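Local structure of transcription termination factor FttA (Pyrococcus horikoshii, 3AF6) at residues L148-Q151 and T152-S155; I371-R374 and L375-P378; R405-A408 and E409-I413; K623-D626 and L627-I631. The protein probably terminates transcription by cleaving nascent RNA, as a zinc-dependent nuclease of the metallo-beta-lactamase superfamily that also carries KH and beta-CASP regions. All blocks are in the same frame, centred on the assembly; numbering follows the deposited sequence.

Contact 1: residues L148-Q151 and T152-S155; sequences LQSQ and TIYS
S150 OG is gripped from two directions: I153 N donates to it at 2.9 Å, with a nearly straight N-H...O angle of 171°, and E464 OE2 from outside the two segments is hydrogen-bonded to it as well. The first of these identifies S150 as the N-cap of helix 151-161, since a side-chain oxygen takes the amide hydrogen of a first-turn residue that has no earlier helical carbonyl to reach. Putting OG anti to its own backbone nitrogen (chi1 160°) points the hydroxyl forward into the first turn, close enough to I153 for OG and CG1 to lie 3.5 Å apart. The carbonyl of the same residue begins the regular pattern, S150 O accepting from Y154 N at 3.1 Å, and the next bond follows from S155 N to Q151 O at 2.7 Å. T152 OG1 is hydrogen-bonded to that same E464 OE2, so one carboxylate oxygen serves the hydroxyl of the cap and a hydroxyl of the first turn. This group would probably interact favourably with the positive end of the helix dipole. The capped turn lies in the region assigned as archaeal CPSF-KH and rests against two helices: T152 packs on V289 and L290 of helix 282-301, while L148 leans on W463, A467 and T470 and I153 on A471, all four in helix 462-471.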
ATOM      1  N   LEU A 148     -13.665 -13.556   0.644  1.00 77.75           N
ATOM      2  CA  LEU A 148     -13.012 -13.779  -0.634  1.00 75.40           C
ATOM      3  C   LEU A 148     -11.643 -14.382  -0.417  1.00 74.97           C
ATOM      4  O   LEU A 148     -10.967 -14.071   0.562  1.00 74.90           O
ATOM      5  CB  LEU A 148     -12.869 -12.457  -1.384  1.00 74.89           C
ATOM      6  CG  LEU A 148     -14.177 -11.714  -1.638  1.00 74.48           C
ATOM      7  CD1 LEU A 148     -13.894 -10.301  -2.117  1.00 74.15           C
ATOM      8  CD2 LEU A 148     -14.996 -12.484  -2.658  1.00 75.56           C
ATOM      9  N   GLN A 149     -11.240 -15.255  -1.330  1.00 74.58           N
ATOM     10  CA  GLN A 149      -9.936 -15.884  -1.249  1.00 73.56           C
ATOM     11  C   GLN A 149      -9.017 -15.146  -2.216  1.00 71.72           C
ATOM     12  O   GLN A 149      -9.432 -14.787  -3.323  1.00 71.50           O
ATOM     13  CB  GLN A 149     -10.046 -17.362  -1.613  1.00 76.08           C
ATOM     14  CG  GLN A 149     -10.732 -17.625  -2.945  1.00 80.59           C
ATOM     15  CD  GLN A 149     -11.048 -19.100  -3.158  1.00 82.01           C
ATOM     16  OE1 GLN A 149     -11.934 -19.659  -2.506  1.00 82.85           O
ATOM     17  NE2 GLN A 149     -10.317 -19.738  -4.068  1.00 81.68           N
ATOM     18  N   SER A 150      -7.780 -14.910  -1.784  1.00 68.53           N
ATOM     19  CA  SER A 150      -6.792 -14.187  -2.580  1.00 65.43           C
ATOM     20  C   SER A 150      -5.570 -15.002  -2.973  1.00 63.31           C
ATOM     21  O   SER A 150      -4.822 -15.469  -2.112  1.00 62.85           O
ATOM     22  CB  SER A 150      -6.326 -12.941  -1.813  1.00 66.69           C
ATOM     23  OG  SER A 150      -5.075 -12.464  -2.290  1.00 65.73           O
ATOM     24  N   GLN A 151      -5.363 -15.163  -4.275  1.00 61.17           N
ATOM     25  CA  GLN A 151      -4.202 -15.895  -4.764  1.00 60.30           C
ATOM     26  C   GLN A 151      -2.973 -15.210  -4.187  1.00 57.24           C
ATOM     27  O   GLN A 151      -2.037 -15.861  -3.714  1.00 56.29           O
ATOM     28  CB  GLN A 151      -4.133 -15.842  -6.299  1.00 64.69           C
ATOM     29  CG  GLN A 151      -4.990 -16.877  -7.030  1.00 71.04           C
ATOM     30  CD  GLN A 151      -5.920 -16.263  -8.084  1.00 74.50           C
ATOM     31  OE1 GLN A 151      -7.048 -15.850  -7.778  1.00 75.18           O
ATOM     32  NE2 GLN A 151      -5.445 -16.198  -9.328  1.00 73.80           N
ATOM     33  N   THR A 152      -3.006 -13.880  -4.217  1.00 53.92           N
ATOM     34  CA  THR A 152      -1.912 -13.054  -3.730  1.00 50.04           C
ATOM     35  C   THR A 152      -1.523 -13.325  -2.290  1.00 49.10           C
ATOM     36  O   THR A 152      -0.354 -13.552  -1.999  1.00 49.16           O
ATOM     37  CB  THR A 152      -2.250 -11.568  -3.854  1.00 49.06           C
ATOM     38  OG1 THR A 152      -2.854 -11.326  -5.125  1.00 50.03           O
ATOM     39  CG2 THR A 152      -0.988 -10.731  -3.743  1.00 44.85           C
ATOM     40  N   ILE A 153      -2.494 -13.285  -1.384  1.00 48.14           N
ATOM     41  CA  ILE A 153      -2.209 -13.520   0.028  1.00 48.53           C
ATOM     42  C   ILE A 153      -1.695 -14.936   0.253  1.00 50.65           C
ATOM     43  O   ILE A 153      -0.781 -15.161   1.051  1.00 49.62           O
ATOM     44  CB  ILE A 153      -3.469 -13.285   0.888  1.00 46.89           C
ATOM     45  CG1 ILE A 153      -3.782 -11.783   0.925  1.00 46.12           C
ATOM     46  CG2 ILE A 153      -3.267 -13.863   2.280  1.00 40.10           C
ATOM     47  CD1 ILE A 153      -5.141 -11.438   1.460  1.00 43.26           C
ATOM     48  N   TYR A 154      -2.287 -15.885  -0.461  1.00 52.66           N
ATOM     49  CA  TYR A 154      -1.894 -17.278  -0.353  1.00 56.04           C
ATOM     50  C   TYR A 154      -0.462 -17.431  -0.839  1.00 56.00           C
ATOM     51  O   TYR A 154       0.350 -18.118  -0.212  1.00 54.61           O
ATOM     52  CB  TYR A 154      -2.845 -18.148  -1.185  1.00 60.65           C
ATOM     53  CG  TYR A 154      -2.395 -19.580  -1.406  1.00 65.00           C
ATOM     54  CD1 TYR A 154      -1.649 -19.934  -2.538  1.00 67.15           C
ATOM     55  CD2 TYR A 154      -2.742 -20.589  -0.502  1.00 66.78           C
ATOM     56  CE1 TYR A 154      -1.265 -21.258  -2.767  1.00 69.32           C
ATOM     57  CE2 TYR A 154      -2.363 -21.915  -0.718  1.00 69.30           C
ATOM     58  CZ  TYR A 154      -1.627 -22.245  -1.853  1.00 71.22           C
ATOM     59  OH  TYR A 154      -1.258 -23.558  -2.072  1.00 72.29           O
ATOM     60  N   SER A 155      -0.149 -16.776  -1.953  1.00 56.00           N
ATOM     61  CA  SER A 155       1.193 -16.854  -2.505  1.00 57.45           C
ATOM     62  C   SER A 155       2.238 -16.298  -1.541  1.00 58.66           C
ATOM     63  O   SER A 155       3.269 -16.923  -1.304  1.00 60.74           O
ATOM     64  CB  SER A 155       1.268 -16.103  -3.826  1.00 57.26           C
ATOM     65  OG  SER A 155       2.539 -16.302  -4.412  1.00 59.16           O
TER

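Contact 2: residues I371-R374 and L375-P378; sequences IPTR and LLEP
A type I beta turn at the tip of the loop between strands 360-364 and 388-392 brings T373 and L376 together, in the metallo-beta-lactamase region of the protein. The CA atoms of T373 and L376 are 5.3 Å apart, the backbone angles of R374 and L375 are those of the two central turn positions, and the chain directions before and after differ by 170°. Two bonds run in opposite senses between the ends of the turn. T373 N donates to L376 O at 3.1 Å, tilted 17° from the carbonyl plane, and L376 N donates to T373 OG1 at 3.2 Å. A chi1 of 55° makes the second possible by tucking OG1 over its own backbone, toward that amide. Farther from the tip, an apolar contact joins the two proline rings, P372 CG to P378 CD at 4.1 Å; separately, P378 CB is in van der Waals contact with I371 N at 3.6 Å. Outside the turn, E438 OE2 accepts from R374 N, and R374 NH2 forms a salt bridge with E445 OE1, both glutamates on helix 435-447. The side chain of L376 lies about 4 Å from a bound sulfate and about 6 Å from that of the zinc ligand H344. Two bonds to T373 hold the backbone of L376 in the turn, which probably helps place its side chain near H344 and the sulfate, though not at the zinc itself.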
ATOM      1  N   ILE A 371     -11.310  13.967   3.771  1.00 37.01           N
ATOM      2  CA  ILE A 371     -12.744  13.940   4.026  1.00 38.33           C
ATOM      3  C   ILE A 371     -13.071  12.456   3.954  1.00 40.23           C
ATOM      4  O   ILE A 371     -12.277  11.672   3.435  1.00 40.44           O
ATOM      5  CB  ILE A 371     -13.592  14.706   2.969  1.00 35.93           C
ATOM      6  CG1 ILE A 371     -13.434  14.062   1.589  1.00 35.73           C
ATOM      7  CG2 ILE A 371     -13.234  16.188   2.994  1.00 31.30           C
ATOM      8  CD1 ILE A 371     -14.247  14.752   0.486  1.00 29.63           C
ATOM      9  N   PRO A 372     -14.233  12.043   4.483  1.00 41.54           N
ATOM     10  CA  PRO A 372     -14.560  10.615   4.424  1.00 39.81           C
ATOM     11  C   PRO A 372     -14.899  10.128   3.024  1.00 37.74           C
ATOM     12  O   PRO A 372     -15.208  10.919   2.132  1.00 38.15           O
ATOM     13  CB  PRO A 372     -15.758  10.496   5.359  1.00 38.35           C
ATOM     14  CG  PRO A 372     -15.591  11.655   6.289  1.00 40.49           C
ATOM     15  CD  PRO A 372     -15.181  12.751   5.357  1.00 39.53           C
ATOM     16  N   THR A 373     -14.814   8.816   2.843  1.00 36.02           N
ATOM     17  CA  THR A 373     -15.163   8.178   1.576  1.00 35.44           C
ATOM     18  C   THR A 373     -15.772   6.845   1.980  1.00 36.95           C
ATOM     19  O   THR A 373     -15.719   6.463   3.148  1.00 36.37           O
ATOM     20  CB  THR A 373     -13.930   7.922   0.652  1.00 33.44           C
ATOM     21  OG1 THR A 373     -12.936   7.168   1.369  1.00 32.78           O
ATOM     22  CG2 THR A 373     -13.345   9.236   0.142  1.00 21.22           C
ATOM     23  N   ARG A 374     -16.342   6.137   1.015  1.00 38.85           N
ATOM     24  CA  ARG A 374     -16.975   4.856   1.283  1.00 40.75           C
ATOM     25  C   ARG A 374     -16.046   3.870   1.973  1.00 42.01           C
ATOM     26  O   ARG A 374     -16.440   3.169   2.900  1.00 43.56           O
ATOM     27  CB  ARG A 374     -17.456   4.253  -0.026  1.00 42.02           C
ATOM     28  CG  ARG A 374     -18.510   5.065  -0.740  1.00 46.33           C
ATOM     29  CD  ARG A 374     -19.886   4.662  -0.251  1.00 51.27           C
ATOM     30  NE  ARG A 374     -20.948   5.056  -1.173  1.00 51.59           N
ATOM     31  CZ  ARG A 374     -22.125   4.445  -1.243  1.00 51.71           C
ATOM     32  NH1 ARG A 374     -22.387   3.409  -0.449  1.00 49.35           N
ATOM     33  NH2 ARG A 374     -23.042   4.874  -2.100  1.00 52.76           N
ATOM     34  N   LEU A 375     -14.801   3.823   1.526  1.00 43.06           N
ATOM     35  CA  LEU A 375     -13.837   2.881   2.075  1.00 43.20           C
ATOM     36  C   LEU A 375     -12.947   3.364   3.220  1.00 43.07           C
ATOM     37  O   LEU A 375     -12.522   2.562   4.057  1.00 42.57           O
ATOM     38  CB  LEU A 375     -12.936   2.384   0.940  1.00 44.01           C
ATOM     39  CG  LEU A 375     -13.530   1.447  -0.112  1.00 45.26           C
ATOM     40  CD1 LEU A 375     -12.739   1.537  -1.400  1.00 45.50           C
ATOM     41  CD2 LEU A 375     -13.501   0.026   0.423  1.00 47.20           C
ATOM     42  N   LEU A 376     -12.675   4.665   3.281  1.00 41.24           N
ATOM     43  CA  LEU A 376     -11.745   5.153   4.283  1.00 38.66           C
ATOM     44  C   LEU A 376     -12.097   6.409   5.080  1.00 38.69           C
ATOM     45  O   LEU A 376     -13.032   7.141   4.762  1.00 39.49           O
ATOM     46  CB  LEU A 376     -10.395   5.350   3.590  1.00 36.47           C
ATOM     47  CG  LEU A 376      -9.928   4.178   2.715  1.00 34.71           C
ATOM     48  CD1 LEU A 376      -8.763   4.613   1.873  1.00 35.42           C
ATOM     49  CD2 LEU A 376      -9.538   2.981   3.588  1.00 33.92           C
ATOM     50  N   GLU A 377     -11.310   6.644   6.123  1.00 38.32           N
ATOM     51  CA  GLU A 377     -11.467   7.802   6.989  1.00 39.80           C
ATOM     52  C   GLU A 377     -10.405   8.840   6.622  1.00 39.83           C
ATOM     53  O   GLU A 377      -9.290   8.493   6.219  1.00 40.18           O
ATOM     54  CB  GLU A 377     -11.313   7.384   8.452  1.00 41.08           C
ATOM     55  CG  GLU A 377     -12.512   6.629   8.998  1.00 46.59           C
ATOM     56  CD  GLU A 377     -12.216   5.905  10.292  1.00 48.56           C
ATOM     57  OE1 GLU A 377     -11.540   6.486  11.167  1.00 51.73           O
ATOM     58  OE2 GLU A 377     -12.674   4.756  10.440  1.00 49.28           O
ATOM     59  N   PRO A 378     -10.728  10.129   6.777  1.00 38.18           N
ATOM     60  CA  PRO A 378      -9.753  11.165   6.433  1.00 36.51           C
ATOM     61  C   PRO A 378      -8.397  10.910   7.066  1.00 36.69           C
ATOM     62  O   PRO A 378      -8.311  10.316   8.138  1.00 36.22           O
ATOM     63  CB  PRO A 378     -10.419  12.449   6.930  1.00 37.06           C
ATOM     64  CG  PRO A 378     -11.275  11.975   8.067  1.00 35.78           C
ATOM     65  CD  PRO A 378     -11.859  10.694   7.537  1.00 38.35           C
TER

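Contact 3: residues R405-A408 and E409-I413; sequences REEA and EKRLI
E407 and R411, one helical turn apart, run side by side in the same direction and are joined by a salt bridge from OE2 of E407 to NH2 of R411 at 2.8 Å. Their conformations differ. The glutamate is extended, with CG anti to the backbone nitrogen, whereas the arginine also starts anti but is bent at chi2 (97°) and again at chi3, which brings its guanidinium back toward the start of the helix. Carboxylate and guanidinium planes stand 82° apart, and OE2 approaches obliquely, which argues for a single-oxygen contact and against a flat two-pronged pairing. On another side of the helix, K410 starts with CG beside its backbone nitrogen (chi1 -65°) and then stretches straight, passing E406 with CE 4.2 Å from E406 CG. The charged ends remain apart there, E406 OE1 and K410 NZ being separated by 4.8 Å. E409 is likewise extended, and its carboxylate is paired with R374.

Regular backbone bonds underlie these side chains, E409 N to R405 O at 3.0 Å, K410 N to E406 O at 3.0 Å and L412 N to A408 O at 2.8 Å. These are the opening turns of helix 405-420 in the beta-CASP region. A408 and R411 both pack on I588, and L412 and I413 face V439, L443 and Y446 of helix 435-447. Acidic residues at this amino-terminal end would probably be favoured by the helix dipole, and K410 may offset E406 electrostatically although their charged atoms do not meet. The E407-R411 bridge, with its planes steeply inclined, acts as a single-oxygen tie spanning one turn.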
ATOM      1  N   ARG A 405     -19.047  14.863  -3.642  1.00 47.14           N
ATOM      2  CA  ARG A 405     -19.276  13.420  -3.737  1.00 51.49           C
ATOM      3  C   ARG A 405     -20.681  13.003  -4.145  1.00 53.02           C
ATOM      4  O   ARG A 405     -20.855  12.063  -4.919  1.00 53.94           O
ATOM      5  CB  ARG A 405     -18.933  12.728  -2.410  1.00 54.76           C
ATOM      6  CG  ARG A 405     -17.700  13.300  -1.697  1.00 61.36           C
ATOM      7  CD  ARG A 405     -16.904  12.236  -0.915  1.00 63.83           C
ATOM      8  NE  ARG A 405     -15.608  11.994  -1.550  1.00 66.39           N
ATOM      9  CZ  ARG A 405     -15.337  10.980  -2.370  1.00 67.69           C
ATOM     10  NH1 ARG A 405     -16.272  10.078  -2.657  1.00 67.84           N
ATOM     11  NH2 ARG A 405     -14.133  10.888  -2.930  1.00 65.45           N
ATOM     12  N   GLU A 406     -21.690  13.696  -3.640  1.00 55.09           N
ATOM     13  CA  GLU A 406     -23.053  13.320  -3.964  1.00 57.45           C
ATOM     14  C   GLU A 406     -23.497  13.803  -5.333  1.00 58.77           C
ATOM     15  O   GLU A 406     -24.318  13.156  -5.986  1.00 60.54           O
ATOM     16  CB  GLU A 406     -24.004  13.829  -2.889  1.00 59.69           C
ATOM     17  CG  GLU A 406     -25.247  12.988  -2.758  1.00 62.85           C
ATOM     18  CD  GLU A 406     -26.042  13.326  -1.525  1.00 65.34           C
ATOM     19  OE1 GLU A 406     -26.572  14.457  -1.451  1.00 66.62           O
ATOM     20  OE2 GLU A 406     -26.128  12.456  -0.632  1.00 65.79           O
ATOM     21  N   GLU A 407     -22.965  14.939  -5.770  1.00 58.99           N
ATOM     22  CA  GLU A 407     -23.320  15.469  -7.078  1.00 59.76           C
ATOM     23  C   GLU A 407     -22.690  14.555  -8.126  1.00 59.23           C
ATOM     24  O   GLU A 407     -23.263  14.310  -9.182  1.00 59.05           O
ATOM     25  CB  GLU A 407     -22.781  16.887  -7.235  1.00 62.18           C
ATOM     26  CG  GLU A 407     -23.268  17.607  -8.476  1.00 67.54           C
ATOM     27  CD  GLU A 407     -22.561  18.942  -8.681  1.00 72.37           C
ATOM     28  OE1 GLU A 407     -22.583  19.784  -7.753  1.00 73.80           O
ATOM     29  OE2 GLU A 407     -21.981  19.152  -9.771  1.00 74.02           O
ATOM     30  N   ALA A 408     -21.505  14.045  -7.816  1.00 58.76           N
ATOM     31  CA  ALA A 408     -20.795  13.155  -8.722  1.00 59.01           C
ATOM     32  C   ALA A 408     -21.554  11.844  -8.790  1.00 58.19           C
ATOM     33  O   ALA A 408     -21.826  11.326  -9.870  1.00 57.28           O
ATOM     34  CB  ALA A 408     -19.383  12.910  -8.214  1.00 58.13           C
ATOM     35  N   GLU A 409     -21.881  11.315  -7.616  1.00 58.36           N
ATOM     36  CA  GLU A 409     -22.621  10.065  -7.503  1.00 57.62           C
ATOM     37  C   GLU A 409     -23.864  10.152  -8.373  1.00 56.80           C
ATOM     38  O   GLU A 409     -24.168   9.243  -9.147  1.00 55.33           O
ATOM     39  CB  GLU A 409     -23.030   9.841  -6.051  1.00 58.06           C
ATOM     40  CG  GLU A 409     -23.645   8.491  -5.786  1.00 61.71           C
ATOM     41  CD  GLU A 409     -24.079   8.326  -4.340  1.00 64.88           C
ATOM     42  OE1 GLU A 409     -25.204   8.772  -4.000  1.00 66.82           O
ATOM     43  OE2 GLU A 409     -23.290   7.757  -3.545  1.00 64.71           O
ATOM     44  N   LYS A 410     -24.575  11.265  -8.251  1.00 55.50           N
ATOM     45  CA  LYS A 410     -25.784  11.458  -9.022  1.00 57.13           C
ATOM     46  C   LYS A 410     -25.519  11.554 -10.515  1.00 57.07           C
ATOM     47  O   LYS A 410     -26.336  11.114 -11.324  1.00 58.56           O
ATOM     48  CB  LYS A 410     -26.532  12.701  -8.536  1.00 58.49           C
ATOM     49  CG  LYS A 410     -27.052  12.583  -7.103  1.00 59.50           C
ATOM     50  CD  LYS A 410     -28.067  13.665  -6.799  1.00 62.33           C
ATOM     51  CE  LYS A 410     -28.529  13.622  -5.350  1.00 63.31           C
ATOM     52  NZ  LYS A 410     -29.618  14.614  -5.121  1.00 63.73           N
ATOM     53  N   ARG A 411     -24.376  12.123 -10.881  1.00 56.49           N
ATOM     54  CA  ARG A 411     -24.018  12.273 -12.287  1.00 53.96           C
ATOM     55  C   ARG A 411     -23.657  10.903 -12.868  1.00 50.96           C
ATOM     56  O   ARG A 411     -23.962  10.604 -14.013  1.00 48.08           O
ATOM     57  CB  ARG A 411     -22.836  13.233 -12.423  1.00 56.67           C
ATOM     58  CG  ARG A 411     -22.684  13.840 -13.807  1.00 62.79           C
ATOM     59  CD  ARG A 411     -23.311  15.230 -13.899  1.00 65.56           C
ATOM     60  NE  ARG A 411     -22.527  16.232 -13.178  1.00 68.06           N
ATOM     61  CZ  ARG A 411     -22.791  17.537 -13.175  1.00 70.02           C
ATOM     62  NH1 ARG A 411     -23.825  18.019 -13.856  1.00 69.38           N
ATOM     63  NH2 ARG A 411     -22.015  18.367 -12.488  1.00 71.14           N
ATOM     64  N   LEU A 412     -23.013  10.072 -12.059  1.00 49.46           N
ATOM     65  CA  LEU A 412     -22.623   8.739 -12.489  1.00 49.70           C
ATOM     66  C   LEU A 412     -23.847   7.883 -12.822  1.00 51.23           C
ATOM     67  O   LEU A 412     -23.856   7.155 -13.813  1.00 51.11           O
ATOM     68  CB  LEU A 412     -21.798   8.053 -11.397  1.00 48.19           C
ATOM     69  CG  LEU A 412     -21.451   6.585 -11.662  1.00 48.47           C
ATOM     70  CD1 LEU A 412     -20.539   6.497 -12.870  1.00 48.59           C
ATOM     71  CD2 LEU A 412     -20.785   5.967 -10.451  1.00 48.84           C
ATOM     72  N   ILE A 413     -24.871   7.960 -11.978  1.00 52.97           N
ATOM     73  CA  ILE A 413     -26.102   7.203 -12.185  1.00 53.85           C
ATOM     74  C   ILE A 413     -26.843   7.765 -13.382  1.00 54.72           C
ATOM     75  O   ILE A 413     -27.489   7.034 -14.133  1.00 53.60           O
ATOM     76  CB  ILE A 413     -27.027   7.297 -10.964  1.00 53.59           C
ATOM     77  CG1 ILE A 413     -26.409   6.549  -9.791  1.00 56.40           C
ATOM     78  CG2 ILE A 413     -28.380   6.735 -11.297  1.00 53.56           C
ATOM     79  CD1 ILE A 413     -26.058   5.107 -10.117  1.00 57.72           C
TER

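Contact 4: residues K623-D626 and L627-I631; sequences KCLD and LATSI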
ATOM      1  N   LYS A 623       0.946  23.692 -10.118  1.00 36.69           N
ATOM      2  CA  LYS A 623       0.211  23.286  -8.934  1.00 37.90           C
ATOM      3  C   LYS A 623       1.051  23.201  -7.652  1.00 37.20           C
ATOM      4  O   LYS A 623       0.580  23.595  -6.587  1.00 37.59           O
ATOM      5  CB  LYS A 623      -0.503  21.962  -9.225  1.00 37.87           C
ATOM      6  CG  LYS A 623      -1.671  22.126 -10.196  1.00 37.12           C
ATOM      7  CD  LYS A 623      -1.939  20.861 -10.993  1.00 38.74           C
ATOM      8  CE  LYS A 623      -3.404  20.753 -11.434  1.00 37.72           C
ATOM      9  NZ  LYS A 623      -3.933  21.966 -12.100  1.00 37.63           N
ATOM     10  N   CYS A 624       2.285  22.709  -7.732  1.00 35.43           N
ATOM     11  CA  CYS A 624       3.101  22.637  -6.521  1.00 35.58           C
ATOM     12  C   CYS A 624       3.439  24.047  -6.104  1.00 36.71           C
ATOM     13  O   CYS A 624       3.422  24.388  -4.916  1.00 35.51           O
ATOM     14  CB  CYS A 624       4.392  21.869  -6.754  1.00 35.29           C
ATOM     15  SG  CYS A 624       4.168  20.136  -7.135  1.00 35.00           S
ATOM     16  N   LEU A 625       3.744  24.864  -7.105  1.00 37.78           N
ATOM     17  CA  LEU A 625       4.096  26.259  -6.900  1.00 39.39           C
ATOM     18  C   LEU A 625       2.920  26.990  -6.262  1.00 40.04           C
ATOM     19  O   LEU A 625       3.056  27.634  -5.213  1.00 39.48           O
ATOM     20  CB  LEU A 625       4.429  26.902  -8.246  1.00 41.08           C
ATOM     21  CG  LEU A 625       5.490  28.000  -8.213  1.00 43.81           C
ATOM     22  CD1 LEU A 625       5.021  29.177  -7.384  1.00 44.99           C
ATOM     23  CD2 LEU A 625       6.769  27.410  -7.623  1.00 46.62           C
ATOM     24  N   ASP A 626       1.765  26.861  -6.912  1.00 40.77           N
ATOM     25  CA  ASP A 626       0.516  27.486  -6.486  1.00 41.47           C
ATOM     26  C   ASP A 626       0.176  27.161  -5.023  1.00 42.28           C
ATOM     27  O   ASP A 626      -0.022  28.061  -4.202  1.00 40.03           O
ATOM     28  CB  ASP A 626      -0.615  27.013  -7.405  1.00 44.26           C
ATOM     29  CG  ASP A 626      -1.861  27.872  -7.294  1.00 47.67           C
ATOM     30  OD1 ASP A 626      -2.193  28.296  -6.165  1.00 48.70           O
ATOM     31  OD2 ASP A 626      -2.518  28.111  -8.336  1.00 48.60           O
ATOM     32  N   LEU A 627       0.113  25.867  -4.703  1.00 41.04           N
ATOM     33  CA  LEU A 627      -0.203  25.444  -3.351  1.00 39.15           C
ATOM     34  C   LEU A 627       0.784  26.031  -2.342  1.00 40.90           C
ATOM     35  O   LEU A 627       0.384  26.580  -1.315  1.00 41.70           O
ATOM     36  CB  LEU A 627      -0.198  23.920  -3.282  1.00 35.96           C
ATOM     37  CG  LEU A 627      -0.403  23.270  -1.909  1.00 33.97           C
ATOM     38  CD1 LEU A 627      -1.732  23.728  -1.279  1.00 31.23           C
ATOM     39  CD2 LEU A 627      -0.379  21.772  -2.083  1.00 30.97           C
ATOM     40  N   ALA A 628       2.074  25.915  -2.645  1.00 42.18           N
ATOM     41  CA  ALA A 628       3.139  26.424  -1.780  1.00 42.01           C
ATOM     42  C   ALA A 628       2.984  27.922  -1.539  1.00 42.18           C
ATOM     43  O   ALA A 628       3.017  28.386  -0.397  1.00 41.07           O
ATOM     44  CB  ALA A 628       4.504  26.135  -2.413  1.00 40.94           C
ATOM     45  N   THR A 629       2.828  28.671  -2.626  1.00 41.88           N
ATOM     46  CA  THR A 629       2.653  30.113  -2.544  1.00 42.94           C
ATOM     47  C   THR A 629       1.396  30.423  -1.747  1.00 43.21           C
ATOM     48  O   THR A 629       1.403  31.295  -0.873  1.00 43.41           O
ATOM     49  CB  THR A 629       2.507  30.738  -3.948  1.00 45.72           C
ATOM     50  OG1 THR A 629       3.759  30.657  -4.643  1.00 45.71           O
ATOM     51  CG2 THR A 629       2.067  32.190  -3.845  1.00 44.94           C
ATOM     52  N   SER A 630       0.322  29.696  -2.047  1.00 42.03           N
ATOM     53  CA  SER A 630      -0.955  29.884  -1.370  1.00 41.71           C
ATOM     54  C   SER A 630      -0.889  29.625   0.132  1.00 42.64           C
ATOM     55  O   SER A 630      -1.418  30.405   0.917  1.00 44.89           O
ATOM     56  CB  SER A 630      -2.007  28.973  -1.974  1.00 41.24           C
ATOM     57  OG  SER A 630      -2.021  29.098  -3.375  1.00 45.09           O
ATOM     58  N   ILE A 631      -0.257  28.527   0.534  1.00 42.46           N
ATOM     59  CA  ILE A 631      -0.146  28.201   1.954  1.00 42.70           C
ATOM     60  C   ILE A 631       0.567  29.322   2.705  1.00 43.93           C
ATOM     61  O   ILE A 631       0.105  29.783   3.749  1.00 42.87           O
ATOM     62  CB  ILE A 631       0.638  26.886   2.171  1.00 42.09           C
ATOM     63  CG1 ILE A 631      -0.170  25.701   1.635  1.00 40.58           C
ATOM     64  CG2 ILE A 631       0.953  26.705   3.647  1.00 40.62           C
ATOM     65  CD1 ILE A 631       0.570  24.394   1.667  1.00 38.57           C
TER
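L625 O accepts two bonds from T629. The amide T629 N lies nearly in line with the carbonyl at 2.8 Å (N-H...O 170°), and the hydroxyl T629 OG1 adds a second bond at 3.2 Å, from a position 47° out of the carbonyl plane. The hydroxyl gets there because OG1 lies beside its own backbone nitrogen (chi1 -69°), and L625 CD1 lies 3.4 Å from T629 OG1. One residue on, S630 N bonds to D626 O at 2.7 Å. The approach of S630 OG to that carbonyl is very short and its details are doubtful.

This is helix 621-635, the connecting helix of the beta-alpha-beta unit between parallel strands 613-617 and 638-640. Its carbonyls also reach the strands: C624 O is hydrogen-bonded to T616 OG1 and A628 O to T639 OG1. Beyond the first shell, D626 OD1 forms a salt bridge with R597 NH1 and K623 NZ another with D400 OD2, while L627 packs on L600 and M601 of helix 597-606. The side chain of C624 stands about 6 Å from that of H618, a zinc ligand that follows strand 613-617.

Overall arrangement
Contact 1 lies at the surface, whereas contacts 2, 3 and 4 are partly buried. Two of them touch: contacts 2 and 3, with centres 16 Å apart, share the R374-E409 salt bridge, and R405 packs over I371, P372 and T373, so a loop of the metallo-beta-lactamase region meets a beta-CASP helix. Both also rest against helix 435-447. Contacts 1 and 4 lie on opposite sides of the chain's centre, about 42 Å between centres. The chemistry differs with position: a hydroxyl caps a helix start in contact 1 and closes a turn in contact 2, an ion pair spans a helical turn in contact 3, and hydroxyl-to-carbonyl bonding accompanies strand-facing helix packing in contact 4.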